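Benzoylformate decarboxylase (Mycobacterium smegmatis, PDB 4Q9D) belongs to the thiamine pyrophosphate-dependent enzymes and holds a magnesium ion in its C-terminal cofactor-binding domain. Local coordinates at residues B[43-48]-B[444-449]; B[53-58]-B[408-413]. One frame throughout, in Å; residues are numbered along the deposited sequence.

Interaction 1 (B[43-48]-B[444-449])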
loop_
_atom_site.group_PDB
_atom_site.type_symbol
_atom_site.label_atom_id
_atom_site.label_comp_id
_atom_site.label_asym_id
_atom_site.label_seq_id
_atom_site.Cartn_x
_atom_site.Cartn_y
_atom_site.Cartn_z
ATOM N N THR B 43 -25.213 6.754 22.641
ATOM C CA THR B 43 -24.345 7.522 23.519
ATOM C C THR B 43 -23.062 7.961 22.794
ATOM O O THR B 43 -22.391 7.154 22.162
ATOM C CB THR B 43 -23.963 6.697 24.761
ATOM O OG1 THR B 43 -25.166 6.292 25.424
ATOM C CG2 THR B 43 -23.091 7.526 25.726
ATOM N N TYR B 44 -22.743 9.245 22.881
ATOM C CA TYR B 44 -21.532 9.752 22.297
ATOM C C TYR B 44 -20.546 9.983 23.425
ATOM O O TYR B 44 -20.857 10.680 24.362
ATOM C CB TYR B 44 -21.787 11.083 21.607
ATOM C CG TYR B 44 -20.582 11.514 20.819
ATOM C CD1 TYR B 44 -20.366 11.030 19.534
ATOM C CD2 TYR B 44 -19.629 12.359 21.372
ATOM C CE1 TYR B 44 -19.255 11.408 18.795
ATOM C CE2 TYR B 44 -18.506 12.729 20.654
ATOM C CZ TYR B 44 -18.331 12.253 19.348
ATOM O OH TYR B 44 -17.226 12.620 18.587
ATOM N N VAL B 45 -19.367 9.376 23.347
ATOM C CA VAL B 45 -18.348 9.599 24.372
ATOM C C VAL B 45 -17.252 10.468 23.799
ATOM O O VAL B 45 -16.494 10.025 22.948
ATOM C CB VAL B 45 -17.753 8.262 24.916
ATOM C CG1 VAL B 45 -16.693 8.556 25.997
ATOM C CG2 VAL B 45 -18.883 7.367 25.480
ATOM N N LEU B 46 -17.174 11.707 24.267
ATOM C CA LEU B 46 -16.184 12.656 23.793
ATOM C C LEU B 46 -14.836 12.544 24.520
ATOM O O LEU B 46 -14.795 12.548 25.765
ATOM C CB LEU B 46 -16.719 14.083 23.983
ATOM C CG LEU B 46 -15.714 15.195 23.658
ATOM C CD1 LEU B 46 -15.414 15.266 22.171
ATOM C CD2 LEU B 46 -16.185 16.560 24.208
ATOM N N SER B 47 -13.763 12.458 23.732
ATOM C CA SER B 47 -12.377 12.562 24.195
ATOM C C SER B 47 -11.790 13.803 23.598
ATOM O O SER B 47 -12.101 14.126 22.445
ATOM C CB SER B 47 -11.515 11.399 23.650
ATOM O OG SER B 47 -11.821 10.202 24.312
ATOM N N LEU B 48 -10.872 14.432 24.332
ATOM C CA LEU B 48 -10.187 15.634 23.873
ATOM C C LEU B 48 -9.129 15.421 22.780
ATOM O O LEU B 48 -8.676 16.396 22.180
ATOM C CB LEU B 48 -9.570 16.385 25.064
ATOM C CG LEU B 48 -10.651 16.836 26.083
ATOM C CD1 LEU B 48 -10.045 17.500 27.315
ATOM C CD2 LEU B 48 -11.647 17.768 25.427
ATOM N N ILE B 444 -8.343 11.884 31.161
ATOM C CA ILE B 444 -8.916 11.924 32.509
ATOM C C ILE B 444 -10.108 12.906 32.594
ATOM O O ILE B 444 -10.963 12.790 33.469
ATOM C CB ILE B 444 -7.861 12.218 33.600
ATOM C CG1 ILE B 444 -7.335 13.634 33.490
ATOM C CG2 ILE B 444 -6.697 11.222 33.510
ATOM C CD1 ILE B 444 -6.162 13.884 34.472
ATOM N N TRP B 445 -10.183 13.829 31.641
ATOM C CA TRP B 445 -11.303 14.774 31.560
ATOM C C TRP B 445 -12.579 14.002 31.300
ATOM O O TRP B 445 -13.618 14.295 31.884
ATOM C CB TRP B 445 -11.066 15.805 30.438
ATOM C CG TRP B 445 -12.184 16.780 30.263
ATOM C CD1 TRP B 445 -12.420 17.901 31.014
ATOM C CD2 TRP B 445 -13.209 16.747 29.256
ATOM N NE1 TRP B 445 -13.534 18.553 30.545
ATOM C CE2 TRP B 445 -14.040 17.877 29.470
ATOM C CE3 TRP B 445 -13.521 15.862 28.209
ATOM C CZ2 TRP B 445 -15.169 18.154 28.671
ATOM C CZ3 TRP B 445 -14.643 16.148 27.393
ATOM C CH2 TRP B 445 -15.444 17.283 27.638
ATOM N N THR B 446 -12.505 13.024 30.404
ATOM C CA THR B 446 -13.659 12.171 30.124
ATOM C C THR B 446 -14.058 11.368 31.370
ATOM O O THR B 446 -15.245 11.181 31.637
ATOM C CB THR B 446 -13.358 11.214 28.940
ATOM O OG1 THR B 446 -12.983 11.981 27.799
ATOM C CG2 THR B 446 -14.580 10.351 28.582
ATOM N N ALA B 447 -13.070 10.893 32.133
ATOM C CA ALA B 447 -13.370 10.187 33.388
ATOM C C ALA B 447 -14.159 11.117 34.341
ATOM O O ALA B 447 -15.147 10.713 34.953
ATOM C CB ALA B 447 -12.049 9.700 34.070
ATOM N N ALA B 448 -13.724 12.368 34.452
ATOM C CA ALA B 448 -14.395 13.297 35.357
ATOM C C ALA B 448 -15.776 13.646 34.828
ATOM O O ALA B 448 -16.739 13.626 35.587
ATOM C CB ALA B 448 -13.572 14.544 35.579
ATOM N N GLN B 449 -15.885 13.909 33.521
ATOM C CA GLN B 449 -17.184 14.193 32.899
ATOM C C GLN B 449 -18.218 13.088 33.116
ATOM O O GLN B 449 -19.401 13.374 33.242
ATOM C CB GLN B 449 -17.014 14.463 31.383
ATOM C CG GLN B 449 -16.302 15.789 31.093
ATOM C CD GLN B 449 -17.119 16.978 31.620
ATOM O OE1 GLN B 449 -18.235 17.189 31.189
ATOM N NE2 GLN B 449 -16.560 17.733 32.552
HETATM O O HOH W 1 -10.606 13.306 27.003
#

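Interaction 2 (B[53-58]-B[408-413])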
loop_
_atom_site.group_PDB
_atom_site.type_symbol
_atom_site.label_atom_id
_atom_site.label_comp_id
_atom_site.label_asym_id
_atom_site.label_seq_id
_atom_site.Cartn_x
_atom_site.Cartn_y
_atom_site.Cartn_z
ATOM N N ALA B 53 -9.575 8.704 22.223
ATOM C CA ALA B 53 -10.845 8.171 21.754
ATOM C C ALA B 53 -10.718 6.696 21.365
ATOM O O ALA B 53 -11.537 5.866 21.731
ATOM C CB ALA B 53 -11.347 8.994 20.551
ATOM N N LEU B 54 -9.698 6.362 20.587
ATOM C CA LEU B 54 -9.632 5.007 20.081
ATOM C C LEU B 54 -9.214 4.017 21.194
ATOM O O LEU B 54 -9.774 2.930 21.285
ATOM C CB LEU B 54 -8.713 4.943 18.856
ATOM C CG LEU B 54 -8.777 3.676 17.991
ATOM C CD1 LEU B 54 -8.233 3.982 16.606
ATOM C CD2 LEU B 54 -7.915 2.544 18.663
ATOM N N ALA B 55 -8.273 4.411 22.061
ATOM C CA ALA B 55 -7.843 3.544 23.173
ATOM C C ALA B 55 -8.982 3.370 24.175
ATOM O O ALA B 55 -9.127 2.318 24.768
ATOM C CB ALA B 55 -6.577 4.122 23.871
ATOM N N MET B 56 -9.807 4.405 24.335
ATOM C CA MET B 56 -10.986 4.332 25.196
ATOM C C MET B 56 -11.969 3.305 24.624
ATOM O O MET B 56 -12.522 2.480 25.356
ATOM C CB MET B 56 -11.654 5.712 25.271
ATOM C CG MET B 56 -12.532 5.957 26.474
ATOM S SD MET B 56 -13.146 7.664 26.463
ATOM C CE MET B 56 -11.584 8.541 26.668
ATOM N N ALA B 57 -12.171 3.341 23.307
ATOM C CA ALA B 57 -13.078 2.400 22.660
ATOM C C ALA B 57 -12.538 1.009 22.835
ATOM O O ALA B 57 -13.303 0.068 23.046
ATOM C CB ALA B 57 -13.237 2.722 21.149
ATOM N N ASP B 58 -11.213 0.882 22.737
ATOM C CA ASP B 58 -10.530 -0.408 22.904
ATOM C C ASP B 58 -10.876 -0.967 24.303
ATOM O O ASP B 58 -11.365 -2.091 24.441
ATOM C CB ASP B 58 -9.014 -0.186 22.752
ATOM C CG ASP B 58 -8.203 -1.471 22.715
ATOM O OD1 ASP B 58 -8.758 -2.595 22.831
ATOM O OD2 ASP B 58 -6.958 -1.349 22.523
ATOM N N GLY B 408 -3.040 3.042 28.776
ATOM C CA GLY B 408 -3.751 2.621 29.982
ATOM C C GLY B 408 -4.708 3.651 30.553
ATOM O O GLY B 408 -5.766 3.309 31.100
ATOM N N VAL B 409 -4.353 4.922 30.425
ATOM C CA VAL B 409 -5.207 5.970 30.973
ATOM C C VAL B 409 -6.561 6.028 30.230
ATOM O O VAL B 409 -7.614 5.930 30.834
ATOM C CB VAL B 409 -4.489 7.371 30.982
ATOM C CG1 VAL B 409 -5.474 8.492 31.336
ATOM C CG2 VAL B 409 -3.327 7.384 31.988
ATOM N N PRO B 410 -6.541 6.202 28.895
ATOM C CA PRO B 410 -7.850 6.178 28.199
ATOM C C PRO B 410 -8.532 4.808 28.230
ATOM O O PRO B 410 -9.765 4.752 28.302
ATOM C CB PRO B 410 -7.518 6.619 26.752
ATOM C CG PRO B 410 -5.991 6.377 26.602
ATOM C CD PRO B 410 -5.446 6.664 28.033
ATOM N N ALA B 411 -7.765 3.716 28.155
ATOM C CA ALA B 411 -8.370 2.384 28.273
ATOM C C ALA B 411 -9.097 2.208 29.612
ATOM O O ALA B 411 -10.169 1.595 29.671
ATOM C CB ALA B 411 -7.305 1.281 28.097
ATOM N N ALA B 412 -8.512 2.729 30.689
ATOM C CA ALA B 412 -9.188 2.678 31.991
ATOM C C ALA B 412 -10.566 3.370 31.953
ATOM O O ALA B 412 -11.524 2.894 32.559
ATOM C CB ALA B 412 -8.312 3.307 33.082
ATOM N N VAL B 413 -10.639 4.517 31.280
ATOM C CA VAL B 413 -11.884 5.259 31.139
ATOM C C VAL B 413 -12.870 4.400 30.334
ATOM O O VAL B 413 -14.036 4.253 30.705
ATOM C CB VAL B 413 -11.659 6.612 30.407
ATOM C CG1 VAL B 413 -12.999 7.377 30.241
ATOM C CG2 VAL B 413 -10.667 7.476 31.164
#

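Interaction 1 (B[43-48]-B[444-449])
Thr-446 reaches across from helix 443-449 and gives its OG1 proton to Leu-46 O, 2.8 Å away. Strand 43-46 is an outermost strand of the N-terminal parallel sheet, so this contact ties the edge of one alpha/beta domain to a helix of the C-terminal one. The hydroxyl meets a lone pair in the carbonyl plane, with a C=O...OG1 angle of 139°. A water adds a second link: it accepts from Leu-48 N at 2.9 Å and donates to Thr-446 OG1 at 2.8 Å. With Thr-446 OG1 anti to its carbonyl carbon (chi1 -57°), the hydroxyl faces these partners and the methyl CG2 goes to Val-45 CG1, 3.8 Å off.

Beside this polar link, two leucines fit round the Trp-445 indole. Leu-46 CD2 meets its edge, 3.6 Å from CZ3. Leu-48 comes over one face in a CH-pi contact, CD2 lying 4.1 Å from the centroid of the Trp-445 six-membered ring. The chain's own Gln-449 backs the opposite face with its CG over the ring centre. The hydrogen bond from Trp-445 NE1 to the backbone O of Pro-485 of the second subunit helps set the indole's rotation.

Interaction 2 (B[53-58]-B[408-413])
The Ala-55 methyl meets the CB-CG edge of the Pro-410 ring, its CB 3.6 Å from Pro-410 CG. This is a close helix-helix crossing between the N-terminal and C-terminal alpha/beta domains of the subunit: the axes of segments 53-58 and 408-413 come within 6.7 Å, at a signed crossing angle of -51°. Small residues, Ala-55 and Ala-411, permit the approach, so that backbone meets backbone. Two CA-H...O contacts run in opposite directions across the crossing. Met-56 CA points its hydrogen at Pro-410 O over 3.4 Å, while Ala-411 CA approaches Ala-55 O at 3.6 Å. The Met-56 CG methylene also sits beside Pro-410 O, 3.5 Å from it, so the carbonyl oxygen is wedged against the start of the methionine side chain.

Farther along, Met-56 slants across Val-413. Its chain, with CG anti to the backbone N (chi1 -158°) and extended again at chi2, carries SD to within 3.8 Å of Val-413 CG1; the bend at chi3 (-65°) then sets the terminal CE, which stays near the same methyl. Thr-446 of helix 443-449 packs against both Met-56 and Val-413.

Pro-410 stands in the first turn of helix 408-421, where the lack of an amide hydrogen costs no helical bond. Just ahead of it, Gly-408 N is hydrogen-bonded to Glu-377 OE2, whose carboxylate probably also benefits from the partial positive charge at the helix N-terminus. Beyond the apolar crossing, Asp-58 OD1 is held within its own domain by Thr-93 OG1 and Gln-62 NE2, while across the domains Asp-58 OD2 accepts from the indole NE1 of Trp-407.

How the interactions relate
Interaction 2 is nested within the chain loop closed by interaction 1, and their centres lie 10 Å apart. Strand 43-46 is followed in the chain by helix 50-64, so both contacts join one beta-alpha unit of the N-terminal domain to the C-terminal domain of the same subunit. They merge where Val-45 CG1 lies 3.7 Å from Met-56 SD and, on the C-terminal side, where Ile-444 CG2 lies 3.7 Å from Val-409 CG1. Neither contact holds a ligand of the magnesium ion, which is bound by Asp-434, Asn-461 and Glu-463. Helix 443-449 nevertheless lies in the connection between strands 428-433 and 454-460, which lead into that site.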